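Local structure of 2-methyl-aconitate isomerase (Shewanella oneidensis, 5K87) at residues G21-G26 with M382-R387; V89-G94 with V139-A144; T149-V154 with Q180-N185. The protein catalyses the cis-trans isomerization of 2-methyl-aconitate in the 2-methylcitrate cycle that degrades propionate, and works as a homodimer. The protein carries 1 engineered substitution. All blocks are in the same frame, centred on the assembly; numbering follows the deposited sequence. Where two conformers were deposited one is given.

Contact 1 (G21-G26 with M382-R387); sequences GGTSKG and MSRSAR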
loop_
_atom_site.group_PDB
_atom_site.type_symbol
_atom_site.label_atom_id
_atom_site.label_comp_id
_atom_site.label_asym_id
_atom_site.label_seq_id
_atom_site.Cartn_x
_atom_site.Cartn_y
_atom_site.Cartn_z
ATOM N N GLY A 21 -11.275 8.205 -2.063
ATOM C CA GLY A 21 -11.891 9.265 -2.844
ATOM C C GLY A 21 -11.260 9.237 -4.219
ATOM O O GLY A 21 -10.039 9.328 -4.327
ATOM N N GLY A 22 -12.066 9.082 -5.265
ATOM C CA GLY A 22 -11.511 8.927 -6.597
ATOM C C GLY A 22 -10.515 7.778 -6.616
ATOM O O GLY A 22 -10.795 6.690 -6.098
ATOM N N THR A 23 -9.332 8.028 -7.174
ATOM C CA THR A 23 -8.290 7.012 -7.270
ATOM C C THR A 23 -7.246 7.115 -6.154
ATOM O O THR A 23 -6.102 6.706 -6.347
ATOM C CB THR A 23 -7.588 7.090 -8.635
ATOM O OG1 THR A 23 -7.148 8.433 -8.883
ATOM C CG2 THR A 23 -8.549 6.709 -9.739
ATOM N N SER A 24 -7.649 7.628 -4.990
ATOM C CA SER A 24 -6.746 7.789 -3.846
ATOM C C SER A 24 -7.363 7.279 -2.554
ATOM O O SER A 24 -8.582 7.155 -2.450
ATOM C CB SER A 24 -6.391 9.256 -3.669
ATOM O OG SER A 24 -5.867 9.774 -4.884
ATOM N N LYS A 25 -6.515 7.020 -1.560
ATOM C CA LYS A 25 -6.968 6.657 -0.218
ATOM C C LYS A 25 -6.331 7.598 0.781
ATOM O O LYS A 25 -5.143 7.915 0.668
ATOM C CB LYS A 25 -6.571 5.220 0.152
ATOM C CG LYS A 25 -7.212 4.154 -0.716
ATOM C CD LYS A 25 -7.019 2.754 -0.136
ATOM C CE LYS A 25 -5.599 2.226 -0.291
ATOM N NZ LYS A 25 -5.539 0.816 0.195
ATOM N N GLY A 26 -7.102 8.013 1.778
ATOM C CA GLY A 26 -6.568 8.878 2.806
ATOM C C GLY A 26 -7.226 8.661 4.149
ATOM O O GLY A 26 -8.295 8.049 4.251
ATOM N N MET A 382 -15.734 17.595 -12.922
ATOM C CA MET A 382 -15.500 16.196 -13.228
ATOM C C MET A 382 -16.335 15.368 -12.263
ATOM O O MET A 382 -16.842 15.883 -11.271
ATOM C CB MET A 382 -14.015 15.852 -13.088
ATOM C CG MET A 382 -13.518 15.925 -11.657
ATOM S SD MET A 382 -11.748 15.648 -11.440
ATOM C CE MET A 382 -11.110 17.188 -12.077
ATOM N N SER A 383 -16.476 14.088 -12.559
ATOM C CA SER A 383 -17.152 13.175 -11.653
ATOM C C SER A 383 -16.159 12.225 -11.018
ATOM O O SER A 383 -15.237 11.732 -11.676
ATOM C CB SER A 383 -18.221 12.390 -12.394
ATOM O OG SER A 383 -19.278 13.257 -12.765
ATOM N N ARG A 384 -16.359 11.977 -9.730
ATOM C CA ARG A 384 -15.572 11.003 -8.993
ATOM C C ARG A 384 -16.560 10.125 -8.215
ATOM O O ARG A 384 -17.736 10.038 -8.586
ATOM C CB ARG A 384 -14.559 11.729 -8.092
ATOM C CG ARG A 384 -13.572 12.652 -8.838
ATOM C CD ARG A 384 -12.332 11.927 -9.378
ATOM N NE ARG A 384 -12.566 11.205 -10.624
ATOM C CZ ARG A 384 -11.641 10.474 -11.234
ATOM N NH1 ARG A 384 -11.913 9.868 -12.378
ATOM N NH2 ARG A 384 -10.440 10.329 -10.687
ATOM N N SER A 385 -16.080 9.443 -7.181
ATOM C CA SER A 385 -16.913 8.648 -6.280
ATOM C C SER A 385 -16.098 8.503 -5.010
ATOM O O SER A 385 -14.903 8.840 -4.998
ATOM C CB SER A 385 -17.233 7.278 -6.875
ATOM O OG SER A 385 -16.074 6.453 -6.966
ATOM N N ALA A 386 -16.727 8.015 -3.942
ATOM C CA ALA A 386 -16.035 7.838 -2.673
ATOM C C ALA A 386 -16.705 6.784 -1.838
ATOM O O ALA A 386 -17.901 6.531 -1.980
ATOM C CB ALA A 386 -16.020 9.141 -1.903
ATOM N N ARG A 387 -15.949 6.184 -0.930
ATOM C CA ARG A 387 -16.542 5.284 0.044
ATOM C C ARG A 387 -15.657 5.137 1.264
ATOM O O ARG A 387 -14.423 5.220 1.180
ATOM C CB ARG A 387 -16.868 3.916 -0.565
ATOM C CG ARG A 387 -15.697 3.233 -1.221
ATOM C CD ARG A 387 -16.050 1.858 -1.810
ATOM N NE ARG A 387 -16.235 0.871 -0.757
ATOM C CZ ARG A 387 -15.370 -0.082 -0.401
ATOM N NH1 ARG A 387 -15.703 -0.858 0.602
ATOM N NH2 ARG A 387 -14.216 -0.282 -1.024
HETATM O O HOH W 1 -7.604 9.578 -11.387
#

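Contact 2 (V89-G94 with V139-A144); sequences VDYLFG and VRIWQA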
loop_
_atom_site.group_PDB
_atom_site.type_symbol
_atom_site.label_atom_id
_atom_site.label_comp_id
_atom_site.label_asym_id
_atom_site.label_seq_id
_atom_site.Cartn_x
_atom_site.Cartn_y
_atom_site.Cartn_z
ATOM N N VAL A 89 -17.823 23.636 4.929
ATOM C CA VAL A 89 -16.778 22.886 5.598
ATOM C C VAL A 89 -15.426 23.390 5.115
ATOM O O VAL A 89 -15.278 23.731 3.937
ATOM C CB VAL A 89 -16.948 21.355 5.333
ATOM C CG1 VAL A 89 -16.876 21.042 3.846
ATOM C CG2 VAL A 89 -15.927 20.531 6.123
ATOM N N ASP A 90 -14.457 23.472 6.021
ATOM C CA ASP A 90 -13.074 23.788 5.670
ATOM C C ASP A 90 -12.271 22.499 5.512
ATOM O O ASP A 90 -12.358 21.585 6.347
ATOM C CB ASP A 90 -12.403 24.626 6.753
ATOM C CG ASP A 90 -12.867 26.063 6.775
ATOM O OD1 ASP A 90 -13.661 26.473 5.908
ATOM O OD2 ASP A 90 -12.402 26.794 7.676
ATOM N N TYR A 91 -11.447 22.464 4.472
ATOM C CA TYR A 91 -10.726 21.261 4.067
ATOM C C TYR A 91 -9.226 21.550 3.992
ATOM O O TYR A 91 -8.792 22.391 3.200
ATOM C CB TYR A 91 -11.288 20.830 2.709
ATOM C CG TYR A 91 -10.519 19.830 1.861
ATOM C CD1 TYR A 91 -9.654 18.887 2.415
ATOM C CD2 TYR A 91 -10.682 19.829 0.480
ATOM C CE1 TYR A 91 -8.979 17.977 1.609
ATOM C CE2 TYR A 91 -10.017 18.918 -0.327
ATOM C CZ TYR A 91 -9.164 18.004 0.246
ATOM O OH TYR A 91 -8.489 17.100 -0.542
ATOM N N LEU A 92 -8.453 20.851 4.826
ATOM C CA LEU A 92 -6.996 20.852 4.724
ATOM C C LEU A 92 -6.503 19.489 4.270
ATOM O O LEU A 92 -6.895 18.452 4.826
ATOM C CB LEU A 92 -6.335 21.194 6.056
ATOM C CG LEU A 92 -6.338 22.664 6.466
ATOM C CD1 LEU A 92 -5.842 22.803 7.902
ATOM C CD2 LEU A 92 -5.473 23.483 5.517
ATOM N N PHE A 93 -5.654 19.493 3.251
ATOM C CA PHE A 93 -5.024 18.288 2.749
ATOM C C PHE A 93 -3.548 18.284 3.108
ATOM O O PHE A 93 -2.831 19.260 2.832
ATOM C CB PHE A 93 -5.166 18.215 1.232
ATOM C CG PHE A 93 -4.371 17.113 0.616
ATOM C CD1 PHE A 93 -4.642 15.791 0.937
ATOM C CD2 PHE A 93 -3.343 17.382 -0.269
ATOM C CE1 PHE A 93 -3.906 14.751 0.389
ATOM C CE2 PHE A 93 -2.606 16.340 -0.822
ATOM C CZ PHE A 93 -2.891 15.028 -0.488
ATOM N N GLY A 94 -3.087 17.193 3.706
ATOM C CA GLY A 94 -1.680 17.018 4.026
ATOM C C GLY A 94 -1.077 15.870 3.244
ATOM O O GLY A 94 -1.474 14.709 3.413
ATOM N N VAL A 139 -22.438 20.246 -1.176
ATOM C CA VAL A 139 -21.501 20.635 -0.131
ATOM C C VAL A 139 -20.553 21.685 -0.677
ATOM O O VAL A 139 -19.849 21.446 -1.669
ATOM C CB VAL A 139 -20.693 19.425 0.383
ATOM C CG1 VAL A 139 -19.758 19.855 1.494
ATOM C CG2 VAL A 139 -21.630 18.339 0.878
ATOM N N ARG A 140 -20.533 22.844 -0.028
ATOM C CA ARG A 140 -19.676 23.947 -0.438
ATOM C C ARG A 140 -18.400 23.899 0.391
ATOM O O ARG A 140 -18.405 24.180 1.592
ATOM C CB ARG A 140 -20.412 25.278 -0.258
ATOM C CG ARG A 140 -21.750 25.339 -1.021
ATOM C CD ARG A 140 -22.661 26.457 -0.509
ATOM N NE ARG A 140 -22.992 26.262 0.898
ATOM C CZ ARG A 140 -23.590 27.168 1.664
ATOM N NH1 ARG A 140 -23.927 28.351 1.164
ATOM N NH2 ARG A 140 -23.836 26.895 2.938
ATOM N N ILE A 141 -17.313 23.488 -0.250
ATOM C CA ILE A 141 -16.061 23.236 0.454
ATOM C C ILE A 141 -15.124 24.421 0.305
ATOM O O ILE A 141 -14.883 24.889 -0.808
ATOM C CB ILE A 141 -15.363 21.980 -0.109
ATOM C CG1 ILE A 141 -16.267 20.749 0.019
ATOM C CG2 ILE A 141 -14.056 21.742 0.612
ATOM C CD1 ILE A 141 -15.862 19.596 -0.869
ATOM N N TRP A 142 -14.599 24.908 1.419
ATOM C CA TRP A 142 -13.517 25.879 1.394
ATOM C C TRP A 142 -12.211 25.104 1.456
ATOM O O TRP A 142 -11.884 24.478 2.470
ATOM C CB TRP A 142 -13.624 26.851 2.567
ATOM C CG TRP A 142 -12.495 27.837 2.631
ATOM C CD1 TRP A 142 -11.547 27.940 3.613
ATOM C CD2 TRP A 142 -12.198 28.863 1.675
ATOM N NE1 TRP A 142 -10.682 28.972 3.324
ATOM C CE2 TRP A 142 -11.055 29.546 2.143
ATOM C CE3 TRP A 142 -12.786 29.265 0.471
ATOM C CZ2 TRP A 142 -10.496 30.620 1.446
ATOM C CZ3 TRP A 142 -12.217 30.330 -0.225
ATOM C CH2 TRP A 142 -11.088 30.993 0.272
ATOM N N GLN A 143 -11.493 25.115 0.342
ATOM C CA GLN A 143 -10.198 24.464 0.249
ATOM C C GLN A 143 -9.201 25.401 0.911
ATOM O O GLN A 143 -8.827 26.425 0.338
ATOM C CB GLN A 143 -9.841 24.182 -1.213
ATOM C CG GLN A 143 -9.085 22.871 -1.402
ATOM C CD GLN A 143 -7.849 22.808 -0.534
ATOM O OE1 GLN A 143 -7.137 23.799 -0.381
ATOM N NE2 GLN A 143 -7.601 21.652 0.070
ATOM N N ALA A 144 -8.803 25.066 2.131
ATOM C CA ALA A 144 -8.024 25.973 2.950
ATOM C C ALA A 144 -6.528 25.962 2.660
ATOM O O ALA A 144 -5.820 26.872 3.094
ATOM C CB ALA A 144 -8.291 25.705 4.430
#

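Contact 3 (T149-V154 with Q180-N185); sequences TIIAHV and QIEFMN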
loop_
_atom_site.group_PDB
_atom_site.type_symbol
_atom_site.label_atom_id
_atom_site.label_comp_id
_atom_site.label_asym_id
_atom_site.label_seq_id
_atom_site.Cartn_x
_atom_site.Cartn_y
_atom_site.Cartn_z
ATOM N N THR A 149 -12.934 27.705 -3.630
ATOM C CA THR A 149 -14.195 27.010 -3.418
ATOM C C THR A 149 -14.279 25.773 -4.302
ATOM O O THR A 149 -13.969 25.825 -5.502
ATOM C CB THR A 149 -15.377 27.913 -3.791
ATOM O OG1 THR A 149 -15.358 29.084 -2.964
ATOM C CG2 THR A 149 -16.710 27.176 -3.622
ATOM N N ILE A 150 -14.687 24.653 -3.708
ATOM C CA ILE A 150 -14.967 23.444 -4.477
ATOM C C ILE A 150 -16.328 22.925 -4.040
ATOM O O ILE A 150 -16.652 22.965 -2.860
ATOM C CB ILE A 150 -13.898 22.376 -4.259
ATOM C CG1 ILE A 150 -12.524 22.916 -4.647
ATOM C CG2 ILE A 150 -14.245 21.137 -5.044
ATOM C CD1 ILE A 150 -11.407 22.054 -4.170
ATOM N N ILE A 151 -17.146 22.489 -4.990
ATOM C CA ILE A 151 -18.479 21.986 -4.690
ATOM C C ILE A 151 -18.516 20.474 -4.890
ATOM O O ILE A 151 -17.987 19.964 -5.882
ATOM C CB ILE A 151 -19.518 22.622 -5.628
ATOM C CG1 ILE A 151 -19.420 24.153 -5.605
ATOM C CG2 ILE A 151 -20.911 22.144 -5.288
ATOM C CD1 ILE A 151 -19.712 24.779 -4.262
ATOM N N ALA A 152 -19.124 19.752 -3.950
ATOM C CA ALA A 152 -19.354 18.323 -4.136
ATOM C C ALA A 152 -20.843 18.035 -4.042
ATOM O O ALA A 152 -21.473 18.371 -3.041
ATOM C CB ALA A 152 -18.600 17.520 -3.098
ATOM N N HIS A 153 -21.407 17.441 -5.086
ATOM C CA HIS A 153 -22.822 17.086 -5.100
ATOM C C HIS A 153 -22.949 15.650 -4.632
ATOM O O HIS A 153 -22.766 14.715 -5.406
ATOM C CB HIS A 153 -23.417 17.268 -6.499
ATOM C CG HIS A 153 -23.277 18.657 -7.032
ATOM N ND1 HIS A 153 -24.086 19.696 -6.627
ATOM C CD2 HIS A 153 -22.417 19.178 -7.936
ATOM C CE1 HIS A 153 -23.734 20.798 -7.266
ATOM N NE2 HIS A 153 -22.722 20.512 -8.062
ATOM N N VAL A 154 -23.246 15.483 -3.349
ATOM C CA VAL A 154 -23.238 14.159 -2.740
ATOM C C VAL A 154 -24.651 13.598 -2.656
ATOM O O VAL A 154 -25.531 14.240 -2.092
ATOM C CB VAL A 154 -22.617 14.204 -1.338
ATOM C CG1 VAL A 154 -22.553 12.807 -0.731
ATOM C CG2 VAL A 154 -21.231 14.855 -1.390
ATOM N N GLN A 180 -20.449 14.316 -8.424
ATOM C CA GLN A 180 -19.976 15.377 -9.292
ATOM C C GLN A 180 -19.296 16.470 -8.474
ATOM O O GLN A 180 -19.814 16.915 -7.441
ATOM C CB GLN A 180 -21.143 15.910 -10.128
ATOM C CG GLN A 180 -21.777 14.806 -10.968
ATOM C CD GLN A 180 -22.952 15.265 -11.796
ATOM O OE1 GLN A 180 -23.516 16.333 -11.559
ATOM N NE2 GLN A 180 -23.334 14.451 -12.778
ATOM N N ILE A 181 -18.122 16.886 -8.950
ATOM C CA ILE A 181 -17.310 17.895 -8.281
ATOM C C ILE A 181 -17.147 19.119 -9.169
ATOM O O ILE A 181 -17.064 18.986 -10.388
ATOM C CB ILE A 181 -15.904 17.346 -7.972
ATOM C CG1 ILE A 181 -16.003 16.007 -7.248
ATOM C CG2 ILE A 181 -15.103 18.344 -7.148
ATOM C CD1 ILE A 181 -16.693 16.100 -5.926
ATOM N N GLU A 182 -17.105 20.306 -8.568
ATOM C CA GLU A 182 -16.907 21.532 -9.338
ATOM C C GLU A 182 -15.890 22.431 -8.663
ATOM O O GLU A 182 -16.120 22.917 -7.546
ATOM C CB GLU A 182 -18.212 22.308 -9.459
ATOM C CG GLU A 182 -19.356 21.487 -10.005
ATOM C CD GLU A 182 -20.639 22.267 -10.093
ATOM O OE1 GLU A 182 -21.680 21.654 -10.402
ATOM O OE2 GLU A 182 -20.600 23.495 -9.863
ATOM N N PHE A 183 -14.791 22.684 -9.366
ATOM C CA PHE A 183 -13.723 23.528 -8.870
ATOM C C PHE A 183 -13.997 24.931 -9.381
ATOM O O PHE A 183 -13.794 25.220 -10.571
ATOM C CB PHE A 183 -12.378 23.026 -9.395
ATOM C CG PHE A 183 -12.011 21.642 -8.909
ATOM C CD1 PHE A 183 -12.607 20.510 -9.454
ATOM C CD2 PHE A 183 -11.048 21.473 -7.925
ATOM C CE1 PHE A 183 -12.249 19.233 -9.010
ATOM C CE2 PHE A 183 -10.693 20.204 -7.475
ATOM C CZ PHE A 183 -11.291 19.086 -8.018
ATOM N N MET A 184 -14.479 25.803 -8.501
ATOM C CA MET A 184 -14.855 27.156 -8.906
ATOM C C MET A 184 -13.633 28.048 -9.072
ATOM O O MET A 184 -12.689 27.981 -8.279
ATOM C CB MET A 184 -15.787 27.774 -7.867
ATOM C CG MET A 184 -17.030 26.955 -7.576
ATOM S SD MET A 184 -18.031 26.565 -9.024
ATOM C CE MET A 184 -18.499 28.204 -9.573
ATOM N N ASN A 185 -13.658 28.884 -10.111
ATOM C CA ASN A 185 -12.621 29.898 -10.333
ATOM C C ASN A 185 -11.207 29.357 -10.087
ATOM O O ASN A 185 -10.480 29.869 -9.235
ATOM C CB ASN A 185 -12.901 31.116 -9.442
ATOM C CG ASN A 185 -11.941 32.267 -9.688
ATOM O OD1 ASN A 185 -11.524 32.515 -10.820
ATOM N ND2 ASN A 185 -11.577 32.972 -8.619
HETATM O O HOH W 2 -11.525 25.686 -7.109
HETATM O O HOH W 3 -12.813 29.481 -5.869
HETATM O O HOH W 4 -23.291 13.933 -7.983
#

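Contact 1 (G21-G26 with M382-R387)
Gly22 and Ser385 are joined backbone to backbone: Gly22 N donates to Ser385 O at 2.9 Å, an almost straight bond with 173° at the hydrogen. Beside it the chains pack closely, with Gly21 CA 4.2 Å from Ala386 CB in an antiparallel non-hydrogen-bonded pair. With no side chain on Gly21 or Gly22, the second chain comes right up to the backbone; Arg384 CD lies 4.2 Å from Gly22 CA. Gly21 to Ser24 form a type II' turn, a tight hairpin in which Gly22 has a positive phi. The hairpin joins strands 12-21 and 24-30. With strand 374-391 these belong to the strands that wrap helix 113-122 in the DAP epimerase-like fold, and Ala386 rests on Ala114 and Ala115 of that helix. The other end of the contact is looser and water-bridged, though still buried. Arg384 bends at chi2 and chi3 (-85° and 80°), which carries its guanidinium obliquely across to Thr23, whose CG2 stays 4.2 Å from Arg384 NH2. Between the polar ends sits a water, 2.8 Å from Thr23 OG1, that accepts from Arg384 NH2 in the plane of the guanidinium. Arg384 NE is tied back to Ser383 O in the same plane, fixing the rotation of the group. Asn111, a substrate-binding residue, uses its OD1 to accept from both Arg384 NH2 and Thr23 N, while the hydroxyl of Ser24, also substrate-binding, is hydrogen-bonded to a bound malonate.

Contact 2 (V89-G94 with V139-A144)
A parallel strand pair of the N-terminal half of the DAP epimerase-like fold brings Val89, Asp90 and Tyr91 into register with Ile141, Trp142 and Gln143. Three firm backbone bonds step along it: Trp142 N to Val89 O, Tyr91 N to Trp142 O and Ala144 N to Tyr91 O, each 2.9 Å. A fourth, Val89 N to Arg140 O, is weak. The short strand segments are twisted 44° against each other. Val89, Tyr91, Ile141 and Gln143 occupy the face turned to helix 113-122, where Val116 touches both Tyr91 and Ile141. Val89 places CG1 in the cleft between its backbone N and carbonyl carbon (chi1 60°), and this methyl lies 3.9 Å from Ile141 CG1, the two side chains running side by side. Ile141 CG2 lies 3.6 Å from Tyr91 CB and reaches the ring edge at Tyr91 CD2, 3.9 Å away. Gln143 approaches the same ring differently: its chain bends at chi2 and sets NE2 over one ring face toward the rim, 3.6 Å from Tyr91 CD2, with amide and ring planes 72° apart. Asn145 OD1 accepts from that NE2 and Ile146 N donates to Gln143 OE1, so both ends of the amide are held. Beyond the last bridge Leu92 CD2 meets Ala144 CB at 3.7 Å. On the other face Asp90 OD1, bonded to Ser82 OG, lies 3.4 Å from Trp142 CB and meets the ring at a slant; Lys84 is the ring's cation-pi partner and His87 packs edge-to-face. The Tyr91 hydroxyl is hydrogen-bonded to the backbone O of Cys109, the inferred proton donor/acceptor, which is consistent with a second-shell place for Tyr91.

Contact 3 (T149-V154 with Q180-N185)
Ile150, Ile151 and Ala152 pair antiparallel with Phe183, Glu182 and Ile181, the strand segments running at 166°. Ile151 and Glu182 exchange two backbone bonds of 2.8 Å, flanked by His153 N to Gln180 O and Met184 N to Thr149 O. One water bridges Thr149 O and Met184 O, and another bridges His153 O and Gln180 N at the far end. On the face turned to helix 113-122, Ile150 CG2 sits above the centre of the Phe183 ring, while Ile150 CD1 reaches the ring at Phe183 CD2, 3.8 Å away. At the end of the pairing Thr149 and Met184 lie side by side, Thr149 CG2 being 4.0 Å from Met184 CG. On the more exposed face, with Ile151, His153 NE2 donates to Glu182 OE1 at 2.8 Å, with 149° at the hydrogen. Glu182 is extended beyond CG, and His153 NE2 meets its OE1 from above the carboxylate plane, 71° out of it. His153 ND1 is hydrogen-bonded to Thr138 OG1, so both ring nitrogens are anchored. Glu182 OE2 forms a salt bridge with Lys379, and with a lysine and an imidazole N-H on its two oxygens the carboxylate probably stays ionised.

Overall arrangement
All three contacts lie among the strands around helix 113-122. Contacts 2 and 3 follow one another along the chain, both nested inside the loop closed by contact 1. The centres of contacts 2 and 3 are about 11 Å apart: neighbouring strands 135-143 and 148-157 join them, Ile141 N meeting Ile150 O at 2.7 Å. Contact 3 adjoins contact 1 across strands 179-184 and 374-391, centres about 13 Å apart, through Met382 O and Ile181 N at 2.8 Å. Contacts 1 and 2 do not touch, nearest atoms being about 7 Å apart. The strands thus link the turn carrying substrate-binding Ser24 to the surroundings of Cys109, while Lys25 and Arg387 reach the second subunit.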